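Local coordinates for protein putative phosphatase (Bacteroides thetaiotaomicron, PDB 3KYA) that is probably a phosphatase, its function unconfirmed, that binds zinc ions and joins a TIG domain to what looks like a six-bladed beta-propeller, at residues A[304-309]-A[347-352]; A[396-401]-A[443-448]; A[400-405]-A[416-421]. All coordinates share one frame; numbering follows the deposited sequence. Where two conformers were deposited one is given.

Contact 1 (A[304-309]-A[347-352]). With EDO (1,2-ethanediol), chain I.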
loop_
_atom_site.group_PDB
_atom_site.type_symbol
_atom_site.label_atom_id
_atom_site.label_comp_id
_atom_site.label_asym_id
_atom_site.label_seq_id
_atom_site.Cartn_x
_atom_site.Cartn_y
_atom_site.Cartn_z
ATOM N N PHE A 304 31.152 16.461 6.099
ATOM C CA PHE A 304 30.865 16.678 4.691
ATOM C C PHE A 304 29.921 17.859 4.521
ATOM O O PHE A 304 29.448 18.449 5.518
ATOM C CB PHE A 304 30.222 15.417 4.076
ATOM C CG PHE A 304 29.198 14.747 4.981
ATOM C CD1 PHE A 304 27.960 15.326 5.216
ATOM C CD2 PHE A 304 29.478 13.526 5.574
ATOM C CE1 PHE A 304 27.020 14.704 6.051
ATOM C CE2 PHE A 304 28.552 12.905 6.413
ATOM C CZ PHE A 304 27.320 13.499 6.648
ATOM N N THR A 305 29.702 18.220 3.256
ATOM C CA THR A 305 28.685 19.168 2.835
ATOM C C THR A 305 27.681 18.246 2.138
ATOM O O THR A 305 28.092 17.393 1.349
ATOM C CB THR A 305 29.235 20.245 1.902
ATOM O OG1 THR A 305 29.984 19.636 0.842
ATOM C CG2 THR A 305 30.155 21.199 2.674
ATOM N N ILE A 306 26.384 18.379 2.399
ATOM C CA ILE A 306 25.434 17.418 1.817
ATOM C C ILE A 306 25.072 17.623 0.337
ATOM O O ILE A 306 24.738 16.661 -0.330
ATOM C CB ILE A 306 24.130 17.276 2.677
ATOM C CG1 ILE A 306 23.191 18.481 2.523
ATOM C CG2 ILE A 306 24.512 17.011 4.150
ATOM C CD1 ILE A 306 21.847 18.345 3.310
ATOM N N ALA A 307 25.128 18.864 -0.146
ATOM C CA ALA A 307 24.769 19.205 -1.519
ATOM C C ALA A 307 25.440 20.516 -1.949
ATOM O O ALA A 307 26.659 20.638 -1.872
ATOM C CB ALA A 307 23.251 19.298 -1.665
ATOM N N ASP A 308 24.637 21.496 -2.356
ATOM C CA ASP A 308 25.134 22.794 -2.812
ATOM C C ASP A 308 24.994 23.864 -1.739
ATOM O O ASP A 308 24.414 23.607 -0.686
ATOM C CB ASP A 308 24.358 23.189 -4.055
ATOM C CG ASP A 308 24.580 22.229 -5.169
ATOM O OD1 ASP A 308 25.758 22.089 -5.587
ATOM O OD2 ASP A 308 23.580 21.630 -5.617
ATOM N N PRO A 309 25.550 25.061 -1.986
ATOM C CA PRO A 309 25.436 26.114 -0.975
ATOM C C PRO A 309 24.007 26.585 -0.754
ATOM O O PRO A 309 23.149 26.402 -1.622
ATOM C CB PRO A 309 26.274 27.257 -1.567
ATOM C CG PRO A 309 27.243 26.580 -2.458
ATOM C CD PRO A 309 26.502 25.432 -3.048
ATOM N N ILE A 347 27.918 8.928 7.228
ATOM C CA ILE A 347 28.697 8.998 5.988
ATOM C C ILE A 347 27.923 9.803 4.936
ATOM O O ILE A 347 26.712 10.018 5.073
ATOM C CB ILE A 347 29.100 7.591 5.455
ATOM C CG1 ILE A 347 27.915 6.802 4.916
ATOM C CG2 ILE A 347 29.769 6.757 6.536
ATOM C CD1 ILE A 347 28.344 5.444 4.363
ATOM N N THR A 348 28.632 10.251 3.902
ATOM C CA THR A 348 28.057 11.058 2.839
ATOM C C THR A 348 26.657 10.577 2.454
ATOM O O THR A 348 26.474 9.415 2.104
ATOM C CB THR A 348 28.969 11.063 1.592
ATOM O OG1 THR A 348 30.254 11.572 1.963
ATOM C CG2 THR A 348 28.382 11.926 0.505
ATOM N N PRO A 349 25.661 11.473 2.536
ATOM C CA PRO A 349 24.283 11.087 2.225
ATOM C C PRO A 349 23.968 11.031 0.732
ATOM O O PRO A 349 24.756 11.485 -0.103
ATOM C CB PRO A 349 23.454 12.201 2.888
ATOM C CG PRO A 349 24.331 13.403 2.764
ATOM C CD PRO A 349 25.735 12.866 3.025
ATOM N N TYR A 350 22.808 10.469 0.417
ATOM C CA TYR A 350 22.334 10.364 -0.955
ATOM C C TYR A 350 20.844 10.714 -1.027
ATOM O O TYR A 350 20.120 10.605 -0.034
ATOM C CB TYR A 350 22.615 8.962 -1.525
ATOM C CG TYR A 350 21.993 7.783 -0.769
ATOM C CD1 TYR A 350 20.671 7.405 -0.990
ATOM C CD2 TYR A 350 22.741 7.028 0.138
ATOM C CE1 TYR A 350 20.107 6.322 -0.327
ATOM C CE2 TYR A 350 22.184 5.933 0.804
ATOM C CZ TYR A 350 20.868 5.594 0.569
ATOM O OH TYR A 350 20.302 4.514 1.213
ATOM N N ASN A 351 20.403 11.135 -2.210
ATOM C CA ASN A 351 19.004 11.506 -2.409
ATOM C C ASN A 351 18.101 10.299 -2.144
ATOM O O ASN A 351 18.349 9.208 -2.632
ATOM C CB ASN A 351 18.780 12.102 -3.802
ATOM C CG ASN A 351 19.559 13.392 -4.014
ATOM O OD1 ASN A 351 20.420 13.748 -3.213
ATOM N ND2 ASN A 351 19.275 14.084 -5.117
ATOM N N PHE A 352 17.070 10.502 -1.327
ATOM C CA PHE A 352 16.163 9.420 -0.910
ATOM C C PHE A 352 14.725 9.580 -1.423
ATOM O O PHE A 352 14.261 8.750 -2.211
ATOM C CB PHE A 352 16.224 9.282 0.632
ATOM C CG PHE A 352 15.332 8.189 1.190
ATOM C CD1 PHE A 352 15.423 6.882 0.720
ATOM C CD2 PHE A 352 14.425 8.466 2.205
ATOM C CE1 PHE A 352 14.594 5.882 1.233
ATOM C CE2 PHE A 352 13.590 7.471 2.710
ATOM C CZ PHE A 352 13.684 6.185 2.237
HETATM C C1 EDO I . 21.655 0.257 2.461
HETATM O O1 EDO I . 22.394 0.307 3.683
HETATM C C2 EDO I . 20.990 1.597 2.216
HETATM O O2 EDO I . 21.939 2.661 2.293
#

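Contact 2 (A[396-401]-A[443-448])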
loop_
_atom_site.group_PDB
_atom_site.type_symbol
_atom_site.label_atom_id
_atom_site.label_comp_id
_atom_site.label_asym_id
_atom_site.label_seq_id
_atom_site.Cartn_x
_atom_site.Cartn_y
_atom_site.Cartn_z
ATOM N N VAL A 396 5.739 16.630 8.564
ATOM C CA VAL A 396 4.796 17.661 8.166
ATOM C C VAL A 396 5.350 18.335 6.895
ATOM O O VAL A 396 6.479 18.812 6.885
ATOM C CB VAL A 396 4.457 18.663 9.320
ATOM C CG1 VAL A 396 3.485 17.990 10.303
ATOM C CG2 VAL A 396 5.727 19.242 10.039
ATOM N N ASP A 397 4.536 18.306 5.838
ATOM C CA ASP A 397 4.863 18.838 4.496
ATOM C C ASP A 397 4.179 20.192 4.482
ATOM O O ASP A 397 3.000 20.302 4.157
ATOM C CB ASP A 397 4.321 17.877 3.458
ATOM C CG ASP A 397 4.778 18.191 2.044
ATOM O OD1 ASP A 397 5.691 19.038 1.873
ATOM O OD2 ASP A 397 4.217 17.567 1.119
ATOM N N ARG A 398 4.939 21.225 4.826
ATOM C CA ARG A 398 4.339 22.522 5.202
ATOM C C ARG A 398 3.379 23.148 4.213
ATOM O O ARG A 398 2.248 23.461 4.589
ATOM C CB ARG A 398 5.408 23.557 5.633
ATOM C CG ARG A 398 4.785 24.780 6.301
ATOM C CD ARG A 398 5.798 25.769 6.912
ATOM N NE ARG A 398 6.685 26.324 5.895
ATOM C CZ ARG A 398 6.431 27.384 5.131
ATOM N NH1 ARG A 398 5.289 28.059 5.220
ATOM N NH2 ARG A 398 7.346 27.772 4.247
ATOM N N LEU A 399 3.811 23.319 2.963
ATOM C CA LEU A 399 2.984 24.006 1.977
ATOM C C LEU A 399 1.965 23.096 1.297
ATOM O O LEU A 399 1.217 23.544 0.430
ATOM C CB LEU A 399 3.866 24.762 0.963
ATOM C CG LEU A 399 4.568 25.998 1.546
ATOM C CD1 LEU A 399 5.482 26.673 0.515
ATOM C CD2 LEU A 399 3.556 27.017 2.115
ATOM N N ASN A 400 1.945 21.827 1.692
ATOM C CA ASN A 400 0.907 20.897 1.236
ATOM C C ASN A 400 -0.112 20.595 2.347
ATOM O O ASN A 400 -0.985 19.759 2.166
ATOM C CB ASN A 400 1.518 19.616 0.680
ATOM C CG ASN A 400 2.235 19.847 -0.631
ATOM O OD1 ASN A 400 1.812 20.680 -1.437
ATOM N ND2 ASN A 400 3.331 19.121 -0.852
ATOM N N PHE A 401 0.018 21.269 3.489
ATOM C CA PHE A 401 -0.976 21.210 4.564
ATOM C C PHE A 401 -1.336 19.797 5.039
ATOM O O PHE A 401 -2.514 19.490 5.282
ATOM C CB PHE A 401 -2.255 21.920 4.094
ATOM C CG PHE A 401 -2.001 23.147 3.219
ATOM C CD1 PHE A 401 -1.319 24.253 3.715
ATOM C CD2 PHE A 401 -2.480 23.190 1.918
ATOM C CE1 PHE A 401 -1.100 25.376 2.916
ATOM C CE2 PHE A 401 -2.270 24.306 1.100
ATOM C CZ PHE A 401 -1.586 25.410 1.599
ATOM N N PHE A 443 -5.440 20.913 7.696
ATOM C CA PHE A 443 -4.493 21.762 8.400
ATOM C C PHE A 443 -4.209 22.973 7.521
ATOM O O PHE A 443 -4.648 23.021 6.360
ATOM C CB PHE A 443 -3.151 21.046 8.619
ATOM C CG PHE A 443 -3.228 19.739 9.400
ATOM C CD1 PHE A 443 -3.120 19.726 10.784
ATOM C CD2 PHE A 443 -3.311 18.513 8.735
ATOM C CE1 PHE A 443 -3.172 18.515 11.502
ATOM C CE2 PHE A 443 -3.334 17.321 9.432
ATOM C CZ PHE A 443 -3.274 17.317 10.821
ATOM N N ARG A 444 -3.523 23.972 8.079
ATOM C CA ARG A 444 -2.971 25.067 7.275
ATOM C C ARG A 444 -1.467 24.754 7.289
ATOM O O ARG A 444 -1.102 23.575 7.427
ATOM C CB ARG A 444 -3.362 26.451 7.809
ATOM C CG ARG A 444 -4.886 26.647 7.852
ATOM C CD ARG A 444 -5.321 28.064 8.102
ATOM N NE ARG A 444 -4.999 28.916 6.961
ATOM C CZ ARG A 444 -5.494 30.127 6.753
ATOM N NH1 ARG A 444 -6.351 30.667 7.611
ATOM N NH2 ARG A 444 -5.127 30.799 5.676
ATOM N N ASP A 445 -0.584 25.739 7.124
ATOM C CA ASP A 445 0.867 25.437 7.115
ATOM C C ASP A 445 1.302 24.698 8.402
ATOM O O ASP A 445 1.118 25.212 9.505
ATOM C CB ASP A 445 1.708 26.706 6.957
ATOM C CG ASP A 445 1.339 27.525 5.729
ATOM O OD1 ASP A 445 0.122 27.795 5.504
ATOM O OD2 ASP A 445 2.289 27.938 5.020
ATOM N N VAL A 446 1.898 23.518 8.248
ATOM C CA VAL A 446 2.324 22.673 9.380
ATOM C C VAL A 446 3.848 22.568 9.449
ATOM O O VAL A 446 4.493 22.173 8.482
ATOM C CB VAL A 446 1.662 21.262 9.326
ATOM C CG1 VAL A 446 0.231 21.322 9.867
ATOM C CG2 VAL A 446 1.708 20.674 7.898
ATOM N N SER A 447 4.410 22.881 10.616
ATOM C CA SER A 447 5.874 22.959 10.799
ATOM C C SER A 447 6.481 22.031 11.860
ATOM O O SER A 447 7.638 21.623 11.732
ATOM C CB SER A 447 6.260 24.416 11.137
ATOM O OG SER A 447 5.577 24.873 12.306
ATOM N N GLY A 448 5.715 21.726 12.902
ATOM C CA GLY A 448 6.179 20.900 14.020
ATOM C C GLY A 448 5.408 19.599 14.161
ATOM O O GLY A 448 4.215 19.535 13.829
HETATM O O HOH W 1 -5.129 20.058 4.992
#

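Contact 3 (A[400-405]-A[416-421])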
loop_
_atom_site.group_PDB
_atom_site.type_symbol
_atom_site.label_atom_id
_atom_site.label_comp_id
_atom_site.label_asym_id
_atom_site.label_seq_id
_atom_site.Cartn_x
_atom_site.Cartn_y
_atom_site.Cartn_z
ATOM N N ASN A 400 1.945 21.827 1.692
ATOM C CA ASN A 400 0.907 20.897 1.236
ATOM C C ASN A 400 -0.112 20.595 2.347
ATOM O O ASN A 400 -0.985 19.759 2.166
ATOM C CB ASN A 400 1.518 19.616 0.680
ATOM C CG ASN A 400 2.235 19.847 -0.631
ATOM O OD1 ASN A 400 1.812 20.680 -1.437
ATOM N ND2 ASN A 400 3.331 19.121 -0.852
ATOM N N PHE A 401 0.018 21.269 3.489
ATOM C CA PHE A 401 -0.976 21.210 4.564
ATOM C C PHE A 401 -1.336 19.797 5.039
ATOM O O PHE A 401 -2.514 19.490 5.282
ATOM C CB PHE A 401 -2.255 21.920 4.094
ATOM C CG PHE A 401 -2.001 23.147 3.219
ATOM C CD1 PHE A 401 -1.319 24.253 3.715
ATOM C CD2 PHE A 401 -2.480 23.190 1.918
ATOM C CE1 PHE A 401 -1.100 25.376 2.916
ATOM C CE2 PHE A 401 -2.270 24.306 1.100
ATOM C CZ PHE A 401 -1.586 25.410 1.599
ATOM N N CYS A 402 -0.332 18.942 5.192
ATOM C CA CYS A 402 -0.583 17.567 5.606
ATOM C C CYS A 402 0.618 16.884 6.264
ATOM O O CYS A 402 1.740 17.395 6.246
ATOM C CB CYS A 402 -1.028 16.759 4.385
ATOM S SG CYS A 402 0.229 16.633 3.079
ATOM N N VAL A 403 0.333 15.739 6.870
ATOM C CA VAL A 403 1.339 14.845 7.414
ATOM C C VAL A 403 1.524 13.744 6.359
ATOM O O VAL A 403 0.532 13.135 5.918
ATOM C CB VAL A 403 0.898 14.205 8.744
ATOM C CG1 VAL A 403 1.958 13.223 9.246
ATOM C CG2 VAL A 403 0.603 15.283 9.821
ATOM N N ARG A 404 2.761 13.522 5.921
ATOM C CA ARG A 404 3.093 12.456 4.953
ATOM C C ARG A 404 3.807 11.314 5.687
ATOM O O ARG A 404 4.381 11.514 6.775
ATOM C CB ARG A 404 4.024 12.952 3.831
ATOM C CG ARG A 404 3.679 14.253 3.127
ATOM C CD ARG A 404 2.610 14.172 2.046
ATOM N NE ARG A 404 2.976 13.417 0.839
ATOM C CZ ARG A 404 3.683 13.888 -0.196
ATOM N NH1 ARG A 404 4.183 15.120 -0.190
ATOM N NH2 ARG A 404 3.923 13.096 -1.250
ATOM N N LYS A 405 3.775 10.126 5.083
ATOM C CA LYS A 405 4.404 8.921 5.596
ATOM C C LYS A 405 5.428 8.426 4.574
ATOM O O LYS A 405 5.170 8.472 3.371
ATOM C CB LYS A 405 3.353 7.826 5.819
ATOM C CG LYS A 405 3.905 6.486 6.303
ATOM C CD LYS A 405 2.795 5.447 6.376
ATOM C CE LYS A 405 3.324 4.050 6.552
ATOM N NZ LYS A 405 2.231 3.023 6.428
ATOM N N ALA A 416 -2.454 12.207 6.879
ATOM C CA ALA A 416 -3.500 13.026 7.469
ATOM C C ALA A 416 -3.521 14.411 6.846
ATOM O O ALA A 416 -2.466 15.019 6.606
ATOM C CB ALA A 416 -3.294 13.124 8.998
ATOM N N GLY A 417 -4.727 14.905 6.600
ATOM C CA GLY A 417 -4.935 16.229 6.028
ATOM C C GLY A 417 -5.515 16.179 4.630
ATOM O O GLY A 417 -5.716 15.088 4.065
ATOM N N ARG A 418 -5.815 17.362 4.107
ATOM C CA ARG A 418 -6.381 17.552 2.770
ATOM C C ARG A 418 -7.706 16.782 2.602
ATOM O O ARG A 418 -7.969 16.203 1.540
ATOM C CB ARG A 418 -5.351 17.146 1.700
ATOM C CG ARG A 418 -4.022 17.910 1.817
ATOM C CD ARG A 418 -2.977 17.387 0.826
ATOM N NE ARG A 418 -3.289 17.738 -0.561
ATOM C CZ ARG A 418 -2.843 18.822 -1.202
ATOM N NH1 ARG A 418 -2.051 19.705 -0.603
ATOM N NH2 ARG A 418 -3.192 19.034 -2.465
ATOM N N GLY A 419 -8.525 16.803 3.659
ATOM C CA GLY A 419 -9.819 16.135 3.693
ATOM C C GLY A 419 -10.595 16.247 2.388
ATOM O O GLY A 419 -10.923 17.356 1.931
ATOM N N ALA A 420 -10.900 15.093 1.806
ATOM C CA ALA A 420 -11.600 15.034 0.510
ATOM C C ALA A 420 -12.920 15.788 0.487
ATOM O O ALA A 420 -13.148 16.630 -0.385
ATOM C CB ALA A 420 -11.819 13.585 0.107
ATOM N N SER A 421 -13.788 15.511 1.458
ATOM C CA SER A 421 -15.112 16.125 1.513
ATOM C C SER A 421 -15.084 17.609 1.838
ATOM O O SER A 421 -15.880 18.390 1.305
ATOM C CB SER A 421 -15.984 15.416 2.557
ATOM O OG SER A 421 -16.044 14.026 2.312
HETATM O O HOH W 2 -0.730 22.028 -1.914
HETATM O O HOH W 1 -5.129 20.058 4.992
#

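Contact 1 (A[304-309]-A[347-352])
Phe304 and Pro349 meet at the seam between two adjacent blades of the beta-propeller, one closed by outermost strand 300-305 and the other by outermost strand 345-352. No sheet pairing joins these edges; across this seam the ring of Phe304 lies against Pro349. Pro349 CD sits over one face of the phenyl ring, 4.0 Å from the centroid and 18° off its normal, and Thr348 CA lies over the same face, so two CH-pi contacts land there together. Both are offset from the ring centre. Phe304 CE2 comes within 3.5 Å of Ile347 C, obliquely. A chi1 of 41° sets CG of Phe304 between the backbone N and carbonyl carbon, and with CB pointing toward the other strand the ring lands on Pro349. Next along, Ile306 CG2 touches Pro349 CG at 3.9 Å, the two side chains crossing at roughly a right angle. Phe326 of strand 323-328 packs on Phe304, Ile306 and Pro349 alike and backs the apolar patch. An alanine in place of Phe304 would probably leave Thr348 CA and Pro349 CD without the ring face they rest on and open a gap between the blades. The CA–CB bond of Ile347 points away from Phe304; its side chain lies about 4 Å from that of Asp340, a zinc ligand in a crystal of this protein, though no zinc is bound to it in this chain. Tyr350 also points away from the seam and meets Tyr68 of the second subunit edge-to-face. Its hydroxyl donates to a 1,2-ethanediol, probably from the crystallisation liquor, which is also hydrogen-bonded to Thr24 O of the second subunit; the diol O2 lies at the edge of the tyrosine ring, near its plane, 2.7 Å from Tyr350 OH.

Contact 2 (A[396-401]-A[443-448])
Arg398 and Asp445 cross at a slant, their guanidinium and carboxylate planes only 25° apart, and Arg398 NH1 makes a salt bridge of 3.0 Å to Asp445 OD2. The arginine starts with CG anti to its own N (chi1 -168°) and then bends at chi3, which carries NH1 round to the carboxylate. Leu399 CG lies over one face of that guanidinium, toward its rim, while Leu399 CD2 comes to 3.3 Å of the same Asp445 OD2. The ring of Phe401 runs alongside Asp445, pointing the same way, with OD1 at the ring edge 3.7 Å from Phe401 CE1. Trp430 meets the Phe401 ring edge-to-face and takes a cation-pi contact from Arg444. All this happens where two blades of the propeller adjoin: the short 3-10 turn after strand 391-397 is laid against the entry to strand 446-452 of the closing blade. Deeper in, Val396 and Val446 pack together, CB to CG2 at 3.7 Å, and Val396 CG2 presses on Ser447 C. Ser447 and Gly448 both face His461, a classic beta bulge, and Ser447 OG bonds to Gly142 N. Val446 O is buried with no hydrogen-bonding partner; Arg398 CA approaches it at 3.3 Å in a CA-H...O contact. A second such contact runs the other way, from Asp445 CA to Arg398 O at 3.5 Å. At the other end a water accepts from Phe443 N and lies 2.7 Å from Phe401 O, to which it can donate. Within the turn, Asn400 ND2 reaches Asp397 OD2 from above the carboxylate plane at 2.7 Å.

Contact 3 (A[400-405]-A[416-421])
Arg418 folds its side chain over the carbonyl of Asn400 and alongside the side chain of Cys402, its CD 4.0 Å from Cys402 SG. A bend at chi3 (71°) brings the guanidinium back so that Arg418 NH1 donates to Asn400 O at 3.0 Å. The acceptor lies in the guanidinium plane, but the donor is tilted 33° from the carbonyl plane. A water in that same guanidinium plane accepts from NH1 and donates to Asn400 OD1, and Tyr361 adds a cation-pi contact. A second water, beside Phe401 O, accepts from Arg418 N. One step back, Gly417 passes so close to the first strand that a CB there would clash with Phe401 O, and at its backbone angles would also run into the preceding carbonyl oxygen. Val403 and Ala416 form an antiparallel hydrogen-bonded pair: Val403 N gives to Ala416 O at 2.9 Å, and Ala416 N returns a longer bond of 3.3 Å to Val403 O. Their side chains share one face, CB to CB 4.3 Å, and both rest on Ile471 of strand 467-473. Ala416 follows directly on outermost strand 412-415 and continues its pairing with strand 402-406. There the chain turns a corner, Gly417 is hydrogen-bonded through its backbone to Leu437, and Gly419 O accepts from Thr422 OG1 and Ser423 OG at the start of helix 422-426.

Contacts 2 and 3 belong together: they share Asn400 and Phe401, their centres are 9 Å apart, and both reach the blade of strands 391-397 and 402-406. A salt bridge from Asp397 OD2 to Arg404 NH1, 2.8 Å, ties them, and Phe443 CE2 packs on Ala416 O. Contact 3 is the buried one, a backbone pair at the end of a blade, with an arginine bonded to a carbonyl and to water; contact 2 is partly buried and joins blades through charge, rings and valines. Contact 1, centred 25 Å from contact 2, also joins two blades, but at their edge strands near the second subunit, with apolar and CH-pi packing instead of ion pairs or backbone bonds.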